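Local coordinates for 4-hydroxy-tetrahydrodipicolinate synthase (Methylacidiphilum fumariolicum SolV, PDB 6T3T), which probably condenses pyruvate with aspartate semialdehyde to give 4-hydroxy-tetrahydrodipicolinate in lysine biosynthesis, at residues 113-118 with 141-146; 118-123 with 149-154; 187-192 with 213-218; 220-223 with 229-232. All coordinates share one frame; numbering follows the deposited sequence.

Interaction 1. Residues 113-118 with 141-146; sequences EGLFRH and VDIAVD
The carbonyl oxygen of Asp142 accepts a hydrogen bond from the side-chain amide of Gln112, and a methyl of Leu115 settles beside it: Leu115 CD1 lies 3.7 Å from Asp142 O. The same Gln112 amide takes the backbone N-H of Ala144 on its oxygen, so the chain leading to the N-cap of helix 145-154 is tied to the start of helix 112-125. Leu115 alone makes the contact from 113-118. Its CG stands beside the backbone N (chi1 -73°), and the extended second torsion, 178°, sends CD1 straight out from the helix while CD2 turns aside. CD1 therefore lies against the backbone of 141-146, with Ile143 CA 4.2 Å away. Looser apolar contacts are added by Val141 CG1, 4.3 Å from Leu115 CD1, and by Ile143 CG1 at 4.4 Å from the same methyl; Pro105 and Pro110 also pack on the leucine. In the (beta/alpha)8 barrel, helix 112-125 leads into strand 130-134, and residues 141-146 follow that strand, so the contact joins what precedes the strand to what comes after it. The side chain of Ile143 comes to about 6 Å from that of Tyr133, the probable proton donor and acceptor of catalysis. The side chain of Asp142 sets out away from the helix; its carboxylate is bound by Asn134 and by a salt bridge to Arg170. Within helix 112-125, one turn apart, Arg117 NE and Glu113 OE2 are 3.1 Å apart; this oxygen lies well out of the guanidinium plane, so the attraction is one of charge alone.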
loop_
_atom_site.group_PDB
_atom_site.type_symbol
_atom_site.label_atom_id
_atom_site.label_comp_id
_atom_site.label_asym_id
_atom_site.label_seq_id
_atom_site.Cartn_x
_atom_site.Cartn_y
_atom_site.Cartn_z
ATOM N N GLU A 113 18.292 11.556 6.193
ATOM C CA GLU A 113 19.396 12.258 6.836
ATOM C C GLU A 113 19.408 11.994 8.331
ATOM O O GLU A 113 20.480 11.841 8.934
ATOM C CB GLU A 113 19.300 13.758 6.542
ATOM C CG GLU A 113 20.412 14.608 7.151
ATOM C CD GLU A 113 21.822 14.226 6.667
ATOM O OE1 GLU A 113 21.974 13.580 5.600
ATOM O OE2 GLU A 113 22.797 14.580 7.372
ATOM N N GLY A 114 18.223 11.946 8.949
ATOM C CA GLY A 114 18.142 11.532 10.336
ATOM C C GLY A 114 18.686 10.133 10.562
ATOM O O GLY A 114 19.337 9.869 11.568
ATOM N N LEU A 115 18.376 9.201 9.656
ATOM C CA LEU A 115 18.906 7.846 9.786
ATOM C C LEU A 115 20.426 7.826 9.657
ATOM O O LEU A 115 21.121 7.145 10.424
ATOM C CB LEU A 115 18.263 6.943 8.735
ATOM C CG LEU A 115 16.805 6.607 9.035
ATOM C CD1 LEU A 115 16.206 5.763 7.935
ATOM C CD2 LEU A 115 16.671 5.921 10.369
ATOM N N PHE A 116 20.952 8.581 8.699
ATOM C CA PHE A 116 22.394 8.687 8.520
ATOM C C PHE A 116 23.075 9.237 9.774
ATOM O O PHE A 116 24.070 8.675 10.249
ATOM C CB PHE A 116 22.706 9.564 7.299
ATOM C CG PHE A 116 24.172 9.776 7.089
ATOM C CD1 PHE A 116 24.942 8.811 6.450
ATOM C CD2 PHE A 116 24.801 10.912 7.570
ATOM C CE1 PHE A 116 26.306 8.992 6.279
ATOM C CE2 PHE A 116 26.166 11.091 7.391
ATOM C CZ PHE A 116 26.913 10.132 6.746
ATOM N N ARG A 117 22.553 10.334 10.334
ATOM C CA ARG A 117 23.123 10.869 11.574
ATOM C C ARG A 117 22.960 9.902 12.740
ATOM O O ARG A 117 23.855 9.788 13.583
ATOM C CB ARG A 117 22.481 12.202 11.921
ATOM C CG ARG A 117 22.766 13.293 10.917
ATOM C CD ARG A 117 22.076 14.576 11.314
ATOM N NE ARG A 117 22.089 15.552 10.221
ATOM C CZ ARG A 117 23.074 16.412 10.010
ATOM N NH1 ARG A 117 24.122 16.426 10.824
ATOM N NH2 ARG A 117 23.020 17.255 8.990
ATOM N N HIS A 118 21.813 9.215 12.822
ATOM C CA HIS A 118 21.576 8.280 13.918
ATOM C C HIS A 118 22.600 7.150 13.889
ATOM O O HIS A 118 23.297 6.884 14.877
ATOM C CB HIS A 118 20.155 7.725 13.816
ATOM C CG HIS A 118 19.850 6.599 14.751
ATOM N ND1 HIS A 118 19.427 6.806 16.047
ATOM C CD2 HIS A 118 19.848 5.256 14.561
ATOM C CE1 HIS A 118 19.188 5.638 16.617
ATOM N NE2 HIS A 118 19.428 4.682 15.735
ATOM N N VAL A 141 9.546 3.250 8.619
ATOM C CA VAL A 141 10.578 3.901 7.822
ATOM C C VAL A 141 11.473 2.817 7.225
ATOM O O VAL A 141 11.623 1.731 7.792
ATOM C CB VAL A 141 11.396 4.892 8.696
ATOM C CG1 VAL A 141 12.519 4.167 9.429
ATOM C CG2 VAL A 141 11.921 6.050 7.875
ATOM N N ASP A 142 12.066 3.117 6.074
ATOM C CA ASP A 142 12.958 2.207 5.367
ATOM C C ASP A 142 14.353 2.826 5.339
ATOM O O ASP A 142 14.492 4.044 5.197
ATOM C CB ASP A 142 12.432 1.950 3.937
ATOM C CG ASP A 142 13.307 0.974 3.127
ATOM O OD1 ASP A 142 13.079 -0.266 3.172
ATOM O OD2 ASP A 142 14.204 1.455 2.398
ATOM N N ILE A 143 15.398 2.016 5.496
ATOM C CA ILE A 143 16.737 2.545 5.280
ATOM C C ILE A 143 16.982 2.495 3.782
ATOM O O ILE A 143 17.112 1.413 3.210
ATOM C CB ILE A 143 17.818 1.767 6.037
ATOM C CG1 ILE A 143 17.411 1.545 7.503
ATOM C CG2 ILE A 143 19.158 2.542 5.939
ATOM C CD1 ILE A 143 18.349 0.587 8.248
ATOM N N ALA A 144 16.982 3.658 3.137
ATOM C CA ALA A 144 17.226 3.710 1.701
ATOM C C ALA A 144 18.614 3.164 1.363
ATOM O O ALA A 144 19.560 3.261 2.160
ATOM C CB ALA A 144 17.108 5.146 1.194
ATOM N N VAL A 145 18.712 2.596 0.154
ATOM C CA VAL A 145 19.964 2.034 -0.360
ATOM C C VAL A 145 21.068 3.085 -0.343
ATOM O O VAL A 145 22.213 2.801 0.029
ATOM C CB VAL A 145 19.765 1.475 -1.788
ATOM C CG1 VAL A 145 21.105 1.136 -2.433
ATOM C CG2 VAL A 145 18.846 0.245 -1.791
ATOM N N ASP A 146 20.752 4.303 -0.797
ATOM C CA ASP A 146 21.757 5.356 -0.798
ATOM C C ASP A 146 22.218 5.671 0.617
ATOM O O ASP A 146 23.411 5.910 0.846
ATOM C CB ASP A 146 21.198 6.614 -1.459
ATOM C CG ASP A 146 22.092 7.791 -1.284
ATOM O OD1 ASP A 146 23.072 7.893 -2.059
ATOM O OD2 ASP A 146 21.840 8.600 -0.349
#

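Interaction 2. Residues 118-123 with 149-154; sequences HFSAIA and KRLVEK
Phe119 meets Leu151 first through its CB, which is 3.6 Å from Leu151 CD1 and 3.7 Å from Leu151 CD2, so that both methyls close on the root of the aromatic side chain. At CG the contact has already shifted to one branch, Leu151 CD1. The ring atom CD2 of Phe119 keeps that methyl at 3.7 Å, and the approach to the ring is oblique. Beyond this point the ring leaves helix 145-154 behind: with CG beside the backbone N (chi1 -73°), its far end heads away from Leu151. His118, the preceding residue, places its CD2 over the centre of one face of the ring, 3.8 Å above the plane. The other branch of the leucine reaches the neighbouring residue on the helix, where Leu151 CD2 lies 3.3 Å from Ser120 OG. That hydroxyl is engaged elsewhere, with Phe116 O one turn back and with the side-chain amide of Asn155. Helices 112-125 and 145-154 are thus joined outside the barrel, where they flank strand 130-134; Phe119 and Leu151 both rest on Leu132 of that strand. Across the two segments the contact is a fit of hydrocarbon surfaces with one hydroxyl at the margin, so Phe119 and Leu151 probably contribute through shape and the exclusion of water, while polar ties such as Ser120 to Asn155 lie just beside them.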
loop_
_atom_site.group_PDB
_atom_site.type_symbol
_atom_site.label_atom_id
_atom_site.label_comp_id
_atom_site.label_asym_id
_atom_site.label_seq_id
_atom_site.Cartn_x
_atom_site.Cartn_y
_atom_site.Cartn_z
ATOM N N HIS A 118 21.813 9.215 12.822
ATOM C CA HIS A 118 21.576 8.280 13.918
ATOM C C HIS A 118 22.600 7.150 13.889
ATOM O O HIS A 118 23.297 6.884 14.877
ATOM C CB HIS A 118 20.155 7.725 13.816
ATOM C CG HIS A 118 19.850 6.599 14.751
ATOM N ND1 HIS A 118 19.427 6.806 16.047
ATOM C CD2 HIS A 118 19.848 5.256 14.561
ATOM C CE1 HIS A 118 19.188 5.638 16.617
ATOM N NE2 HIS A 118 19.428 4.682 15.735
ATOM N N PHE A 119 22.689 6.461 12.761
ATOM C CA PHE A 119 23.594 5.321 12.684
ATOM C C PHE A 119 25.055 5.772 12.721
ATOM O O PHE A 119 25.877 5.137 13.395
ATOM C CB PHE A 119 23.289 4.482 11.436
ATOM C CG PHE A 119 21.990 3.671 11.534
ATOM C CD1 PHE A 119 21.859 2.656 12.474
ATOM C CD2 PHE A 119 20.926 3.908 10.673
ATOM C CE1 PHE A 119 20.684 1.904 12.570
ATOM C CE2 PHE A 119 19.731 3.147 10.761
ATOM C CZ PHE A 119 19.616 2.164 11.732
ATOM N N SER A 120 25.387 6.916 12.091
ATOM C CA SER A 120 26.775 7.390 12.146
ATOM C C SER A 120 27.202 7.701 13.576
ATOM O O SER A 120 28.323 7.369 13.976
ATOM C CB SER A 120 26.984 8.623 11.277
ATOM O OG SER A 120 26.749 8.333 9.917
ATOM N N ALA A 121 26.328 8.326 14.354
ATOM C CA ALA A 121 26.672 8.663 15.727
ATOM C C ALA A 121 26.919 7.411 16.557
ATOM O O ALA A 121 27.839 7.389 17.371
ATOM C CB ALA A 121 25.567 9.512 16.356
ATOM N N ILE A 122 26.098 6.360 16.365
ATOM C CA ILE A 122 26.284 5.102 17.096
ATOM C C ILE A 122 27.561 4.408 16.642
ATOM O O ILE A 122 28.359 3.942 17.464
ATOM C CB ILE A 122 25.071 4.166 16.924
ATOM C CG1 ILE A 122 23.771 4.839 17.377
ATOM C CG2 ILE A 122 25.321 2.834 17.701
ATOM C CD1 ILE A 122 22.484 4.180 16.802
ATOM N N ALA A 123 27.783 4.344 15.326
ATOM C CA ALA A 123 29.003 3.730 14.820
ATOM C C ALA A 123 30.249 4.412 15.382
ATOM O O ALA A 123 31.213 3.737 15.774
ATOM C CB ALA A 123 29.011 3.785 13.294
ATOM N N LYS A 149 24.584 3.078 1.640
ATOM C CA LYS A 149 25.864 3.272 0.965
ATOM C C LYS A 149 26.685 4.363 1.642
ATOM O O LYS A 149 27.868 4.164 1.940
ATOM C CB LYS A 149 25.644 3.617 -0.511
ATOM C CG LYS A 149 26.950 3.667 -1.318
ATOM C CD LYS A 149 26.688 3.910 -2.814
ATOM C CE LYS A 149 26.857 5.363 -3.192
ATOM N NZ LYS A 149 27.054 5.531 -4.668
ATOM N N ARG A 150 26.051 5.504 1.948
ATOM C CA ARG A 150 26.753 6.602 2.625
ATOM C C ARG A 150 27.242 6.177 4.002
ATOM O O ARG A 150 28.355 6.526 4.418
ATOM C CB ARG A 150 25.834 7.826 2.778
ATOM C CG ARG A 150 25.489 8.582 1.492
ATOM C CD ARG A 150 24.324 9.591 1.702
ATOM N NE ARG A 150 24.665 10.602 2.715
ATOM C CZ ARG A 150 23.786 11.312 3.422
ATOM N NH1 ARG A 150 22.471 11.141 3.252
ATOM N NH2 ARG A 150 24.230 12.198 4.314
ATOM N N LEU A 151 26.406 5.442 4.732
ATOM C CA LEU A 151 26.785 4.982 6.063
ATOM C C LEU A 151 28.049 4.122 6.003
ATOM O O LEU A 151 28.896 4.186 6.896
ATOM C CB LEU A 151 25.615 4.229 6.717
ATOM C CG LEU A 151 24.467 5.071 7.321
ATOM C CD1 LEU A 151 23.292 4.211 7.819
ATOM C CD2 LEU A 151 24.957 6.026 8.458
ATOM N N VAL A 152 28.174 3.286 4.974
ATOM C CA VAL A 152 29.329 2.405 4.872
ATOM C C VAL A 152 30.559 3.171 4.404
ATOM O O VAL A 152 31.676 2.900 4.863
ATOM C CB VAL A 152 28.988 1.218 3.964
ATOM C CG1 VAL A 152 30.237 0.357 3.671
ATOM C CG2 VAL A 152 27.894 0.406 4.629
ATOM N N GLU A 153 30.376 4.139 3.498
ATOM C CA GLU A 153 31.489 5.003 3.112
ATOM C C GLU A 153 32.112 5.668 4.332
ATOM O O GLU A 153 33.340 5.761 4.434
ATOM C CB GLU A 153 31.031 6.070 2.114
ATOM C CG GLU A 153 30.810 5.575 0.680
ATOM C CD GLU A 153 30.060 6.597 -0.172
ATOM O OE1 GLU A 153 29.689 7.659 0.373
ATOM O OE2 GLU A 153 29.829 6.352 -1.375
ATOM N N LYS A 154 31.289 6.089 5.294
ATOM C CA LYS A 154 31.768 6.931 6.384
ATOM C C LYS A 154 31.995 6.188 7.693
ATOM O O LYS A 154 32.631 6.740 8.590
ATOM C CB LYS A 154 30.761 8.056 6.639
ATOM C CG LYS A 154 31.391 9.407 6.997
ATOM C CD LYS A 154 31.652 10.238 5.729
ATOM C CE LYS A 154 30.356 10.613 5.036
ATOM N NZ LYS A 154 30.526 10.676 3.553
#

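Interaction 3. Residues 187-192 with 213-218; sequences GDDALT and RPVSAL
Thr192 and Leu218 touch through their methyls, with Thr192 CG2 4.2 Å from Leu218 CD2. One helical turn earlier in 213-218, Val215 CG1 lies 4.3 Å from Asp189 OD1. Both pairs are buried and rather open-spaced, and in each a branched aliphatic group of helix 212-223 faces a residue of 187-192: Asp189 before helix 192-197, Thr192 at its start. The leucine gets there because its CG lies opposite the backbone N (chi1 -166°), while the methyl of Thr192, likewise opposite its own backbone N, leans out to meet it. The carboxylate of Asp189 is in turn positioned by the end of the last barrel strand and the residues after it: OD2 takes the backbone N-H groups of Val206 and Ala207, and OD1 is hydrogen-bonded to Ser205 OG. In the TIM barrel, 187-192 forms the passage from strand 183-186 to helix 192-197, at the catalytic end of the barrel, and 212-223 is the helix that follows strand 202-205. The side chain of Asp189 is about 8 Å from those of Thr45 and Val204, both predicted to bind pyruvate. An Asx turn helps shape the bend: Ala190 N gives a hydrogen bond of 3.2 Å to Asp188 OD1, bent to 144° and arriving from above the carboxylate plane. Farther out, Ala190 and Leu191 pack on Asp169 and Val168 of the third subunit.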
loop_
_atom_site.group_PDB
_atom_site.type_symbol
_atom_site.label_atom_id
_atom_site.label_comp_id
_atom_site.label_asym_id
_atom_site.label_seq_id
_atom_site.Cartn_x
_atom_site.Cartn_y
_atom_site.Cartn_z
ATOM N N GLY A 187 16.301 -11.129 6.752
ATOM C CA GLY A 187 15.594 -11.014 7.997
ATOM C C GLY A 187 14.252 -11.705 7.984
ATOM O O GLY A 187 13.446 -11.476 8.895
ATOM N N ASP A 188 13.972 -12.541 6.989
ATOM C CA ASP A 188 12.663 -13.187 6.842
ATOM C C ASP A 188 12.934 -14.589 6.331
ATOM O O ASP A 188 13.455 -14.743 5.227
ATOM C CB ASP A 188 11.768 -12.394 5.883
ATOM C CG ASP A 188 10.422 -13.075 5.590
ATOM O OD1 ASP A 188 10.114 -14.173 6.109
ATOM O OD2 ASP A 188 9.650 -12.471 4.825
ATOM N N ASP A 189 12.618 -15.603 7.147
ATOM C CA ASP A 189 13.012 -16.967 6.815
ATOM C C ASP A 189 12.472 -17.390 5.451
ATOM O O ASP A 189 13.152 -18.095 4.694
ATOM C CB ASP A 189 12.538 -17.937 7.894
ATOM C CG ASP A 189 13.423 -17.936 9.126
ATOM O OD1 ASP A 189 14.637 -18.201 9.030
ATOM O OD2 ASP A 189 12.887 -17.637 10.209
ATOM N N ALA A 190 11.244 -16.967 5.123
ATOM C CA ALA A 190 10.607 -17.379 3.879
ATOM C C ALA A 190 11.303 -16.805 2.657
ATOM O O ALA A 190 11.184 -17.372 1.579
ATOM C CB ALA A 190 9.131 -16.954 3.881
ATOM N N LEU A 191 12.058 -15.716 2.804
ATOM C CA LEU A 191 12.736 -15.088 1.680
ATOM C C LEU A 191 14.232 -15.372 1.658
ATOM O O LEU A 191 14.922 -14.862 0.771
ATOM C CB LEU A 191 12.499 -13.570 1.715
ATOM C CG LEU A 191 11.044 -13.114 1.575
ATOM C CD1 LEU A 191 10.945 -11.600 1.694
ATOM C CD2 LEU A 191 10.519 -13.546 0.250
ATOM N N THR A 192 14.749 -16.165 2.616
ATOM C CA THR A 192 16.185 -16.424 2.689
ATOM C C THR A 192 16.706 -16.977 1.368
ATOM O O THR A 192 17.659 -16.435 0.794
ATOM C CB THR A 192 16.502 -17.389 3.832
ATOM O OG1 THR A 192 16.285 -16.740 5.071
ATOM C CG2 THR A 192 17.938 -17.897 3.783
ATOM N N ARG A 213 19.568 -26.985 12.778
ATOM C CA ARG A 213 20.338 -27.671 11.739
ATOM C C ARG A 213 19.723 -27.556 10.353
ATOM O O ARG A 213 20.470 -27.271 9.402
ATOM C CB ARG A 213 20.532 -29.146 12.078
ATOM C CG ARG A 213 21.891 -29.538 12.565
ATOM C CD ARG A 213 22.058 -31.054 12.556
ATOM N NE ARG A 213 23.404 -31.425 12.190
ATOM C CZ ARG A 213 24.323 -31.773 13.081
ATOM N NH1 ARG A 213 25.535 -32.087 12.689
ATOM N NH2 ARG A 213 24.018 -31.807 14.368
ATOM N N PRO A 214 18.418 -27.811 10.145
ATOM C CA PRO A 214 17.860 -27.647 8.789
ATOM C C PRO A 214 17.942 -26.223 8.239
ATOM O O PRO A 214 18.205 -26.039 7.045
ATOM C CB PRO A 214 16.414 -28.128 8.968
ATOM C CG PRO A 214 16.485 -29.088 10.103
ATOM C CD PRO A 214 17.416 -28.387 11.057
ATOM N N VAL A 215 17.662 -25.208 9.060
ATOM C CA VAL A 215 17.711 -23.827 8.579
ATOM C C VAL A 215 19.131 -23.449 8.185
ATOM O O VAL A 215 19.358 -22.817 7.148
ATOM C CB VAL A 215 17.152 -22.860 9.642
ATOM C CG1 VAL A 215 17.497 -21.429 9.297
ATOM C CG2 VAL A 215 15.640 -23.018 9.756
ATOM N N SER A 216 20.104 -23.771 9.047
ATOM C CA SER A 216 21.503 -23.500 8.722
ATOM C C SER A 216 21.983 -24.337 7.536
ATOM O O SER A 216 22.822 -23.874 6.751
ATOM C CB SER A 216 22.368 -23.731 9.966
ATOM O OG SER A 216 22.509 -25.111 10.236
ATOM N N ALA A 217 21.482 -25.570 7.389
ATOM C CA ALA A 217 21.834 -26.356 6.208
ATOM C C ALA A 217 21.290 -25.701 4.942
ATOM O O ALA A 217 21.956 -25.697 3.898
ATOM C CB ALA A 217 21.299 -27.779 6.327
ATOM N N LEU A 218 20.102 -25.107 5.028
ATOM C CA LEU A 218 19.536 -24.428 3.868
ATOM C C LEU A 218 20.511 -23.396 3.324
ATOM O O LEU A 218 20.765 -23.335 2.111
ATOM C CB LEU A 218 18.191 -23.799 4.232
ATOM C CG LEU A 218 17.254 -23.317 3.107
ATOM C CD1 LEU A 218 15.797 -23.292 3.553
ATOM C CD2 LEU A 218 17.639 -21.936 2.684
#

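Interaction 4. Residues 220-223 with 229-232; sequences RLYL and EARQ
Ala230 presses its single methyl between Leu221 and Tyr222, and here the two segments come closest: the CA atoms of Leu221 and Ala230 are 5.3 Å apart. The methyl meets Leu221 CB at 3.9 Å from Ala230 CB, and the backbone of the next residue is as near, with Tyr222 N also 3.9 Å from Ala230 CB. It then reaches the edge of the tyrosine ring, in the ring plane, where Tyr222 CD1 is 4.0 Å from Ala230 CB. Toward the partly exposed side the contacts become fewer. The extended side chain of Glu229 runs at about a right angle to that of Leu221; Leu221 CD2 lies 3.9 Å from Glu229 CB, and its approach to the carboxylate is too short to carry weight. Leu221 CD1 meanwhile lies near the backbone carbonyl of Glu229. The contact thus joins the end of helix 212-223, which follows the last barrel strand, 202-205, to the first turns of helix 227-243 across a short connection, with Tyr222 and Ala230 both resting on Leu193 of helix 192-197 and Tyr222 also packing on Pro227 of the third subunit.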
loop_
_atom_site.group_PDB
_atom_site.type_symbol
_atom_site.label_atom_id
_atom_site.label_comp_id
_atom_site.label_asym_id
_atom_site.label_seq_id
_atom_site.Cartn_x
_atom_site.Cartn_y
_atom_site.Cartn_z
ATOM N N ARG A 220 23.863 -23.114 3.921
ATOM C CA ARG A 220 25.100 -23.755 3.478
ATOM C C ARG A 220 24.927 -24.408 2.109
ATOM O O ARG A 220 25.787 -24.259 1.243
ATOM C CB ARG A 220 25.568 -24.791 4.507
ATOM C CG ARG A 220 26.191 -24.187 5.740
ATOM C CD ARG A 220 26.868 -25.248 6.604
ATOM N NE ARG A 220 25.921 -26.182 7.224
ATOM C CZ ARG A 220 25.089 -25.870 8.214
ATOM N NH1 ARG A 220 25.057 -24.630 8.695
ATOM N NH2 ARG A 220 24.276 -26.792 8.727
ATOM N N LEU A 221 23.809 -25.127 1.898
ATOM C CA LEU A 221 23.544 -25.761 0.607
ATOM C C LEU A 221 23.625 -24.756 -0.531
ATOM O O LEU A 221 24.312 -24.985 -1.531
ATOM C CB LEU A 221 22.171 -26.439 0.615
ATOM C CG LEU A 221 22.169 -27.761 1.396
ATOM C CD1 LEU A 221 20.757 -28.184 1.802
ATOM C CD2 LEU A 221 22.880 -28.858 0.604
ATOM N N TYR A 222 22.993 -23.600 -0.370
ATOM C CA TYR A 222 23.055 -22.639 -1.458
ATOM C C TYR A 222 24.470 -22.088 -1.619
ATOM O O TYR A 222 24.981 -21.995 -2.742
ATOM C CB TYR A 222 22.026 -21.506 -1.267
ATOM C CG TYR A 222 21.675 -20.899 -2.611
ATOM C CD1 TYR A 222 20.680 -21.461 -3.404
ATOM C CD2 TYR A 222 22.400 -19.835 -3.124
ATOM C CE1 TYR A 222 20.386 -20.959 -4.644
ATOM C CE2 TYR A 222 22.104 -19.309 -4.372
ATOM C CZ TYR A 222 21.109 -19.886 -5.134
ATOM O OH TYR A 222 20.808 -19.394 -6.390
ATOM N N LEU A 223 25.132 -21.750 -0.512
ATOM C CA LEU A 223 26.440 -21.105 -0.633
ATOM C C LEU A 223 27.485 -22.035 -1.229
ATOM O O LEU A 223 28.484 -21.556 -1.791
ATOM C CB LEU A 223 26.904 -20.575 0.723
ATOM C CG LEU A 223 26.072 -19.396 1.213
ATOM C CD1 LEU A 223 26.501 -18.954 2.613
ATOM C CD2 LEU A 223 26.242 -18.261 0.234
ATOM N N GLU A 229 19.041 -28.868 -3.898
ATOM C CA GLU A 229 18.861 -29.333 -2.522
ATOM C C GLU A 229 18.429 -28.186 -1.624
ATOM O O GLU A 229 17.557 -28.355 -0.771
ATOM C CB GLU A 229 20.162 -29.952 -1.978
ATOM C CG GLU A 229 20.763 -31.040 -2.895
ATOM C CD GLU A 229 22.088 -31.607 -2.365
ATOM O OE1 GLU A 229 22.451 -31.345 -1.201
ATOM O OE2 GLU A 229 22.784 -32.300 -3.130
ATOM N N ALA A 230 19.017 -26.992 -1.808
ATOM C CA ALA A 230 18.552 -25.850 -1.029
ATOM C C ALA A 230 17.055 -25.596 -1.270
ATOM O O ALA A 230 16.278 -25.453 -0.316
ATOM C CB ALA A 230 19.399 -24.606 -1.334
ATOM N N ARG A 231 16.624 -25.599 -2.536
ATOM C CA ARG A 231 15.212 -25.358 -2.844
ATOM C C ARG A 231 14.311 -26.414 -2.204
ATOM O O ARG A 231 13.238 -26.097 -1.673
ATOM C CB ARG A 231 15.008 -25.343 -4.362
ATOM C CG ARG A 231 13.545 -25.242 -4.783
ATOM C CD ARG A 231 13.423 -24.900 -6.261
ATOM N NE ARG A 231 13.877 -25.969 -7.152
ATOM C CZ ARG A 231 14.263 -25.765 -8.414
ATOM N NH1 ARG A 231 14.264 -24.531 -8.932
ATOM N NH2 ARG A 231 14.642 -26.792 -9.167
ATOM N N GLN A 232 14.746 -27.677 -2.260
ATOM C CA GLN A 232 14.043 -28.791 -1.639
ATOM C C GLN A 232 13.837 -28.552 -0.142
ATOM O O GLN A 232 12.739 -28.776 0.388
ATOM C CB GLN A 232 14.855 -30.062 -1.900
ATOM C CG GLN A 232 14.116 -31.370 -1.820
ATOM C CD GLN A 232 14.990 -32.562 -2.245
ATOM O OE1 GLN A 232 16.062 -32.408 -2.850
ATOM N NE2 GLN A 232 14.538 -33.739 -1.911
#

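The four contacts form two pairs on the barrel; centres of contacts in different pairs lie 27 to 33 Å apart. Interactions 1 and 2 both join helix 112-125 to the region of helix 145-154; they meet through a salt bridge between Glu113 OE1 and Arg150 NH2 (2.9 Å), and Ile143 CD1 packs on Phe119 CE2 at 3.8 Å. Interactions 3 and 4 share helix 212-223, have centres 10 Å apart and both touch the third subunit. Interactions 1 and 2 come near the predicted catalytic Tyr133 and Lys162, with the side chains of Ile143 and Phe119 about 6 and 7 Å from that of Tyr133; interaction 3 comes near Thr45 and Val204, whereas interaction 4 lies away.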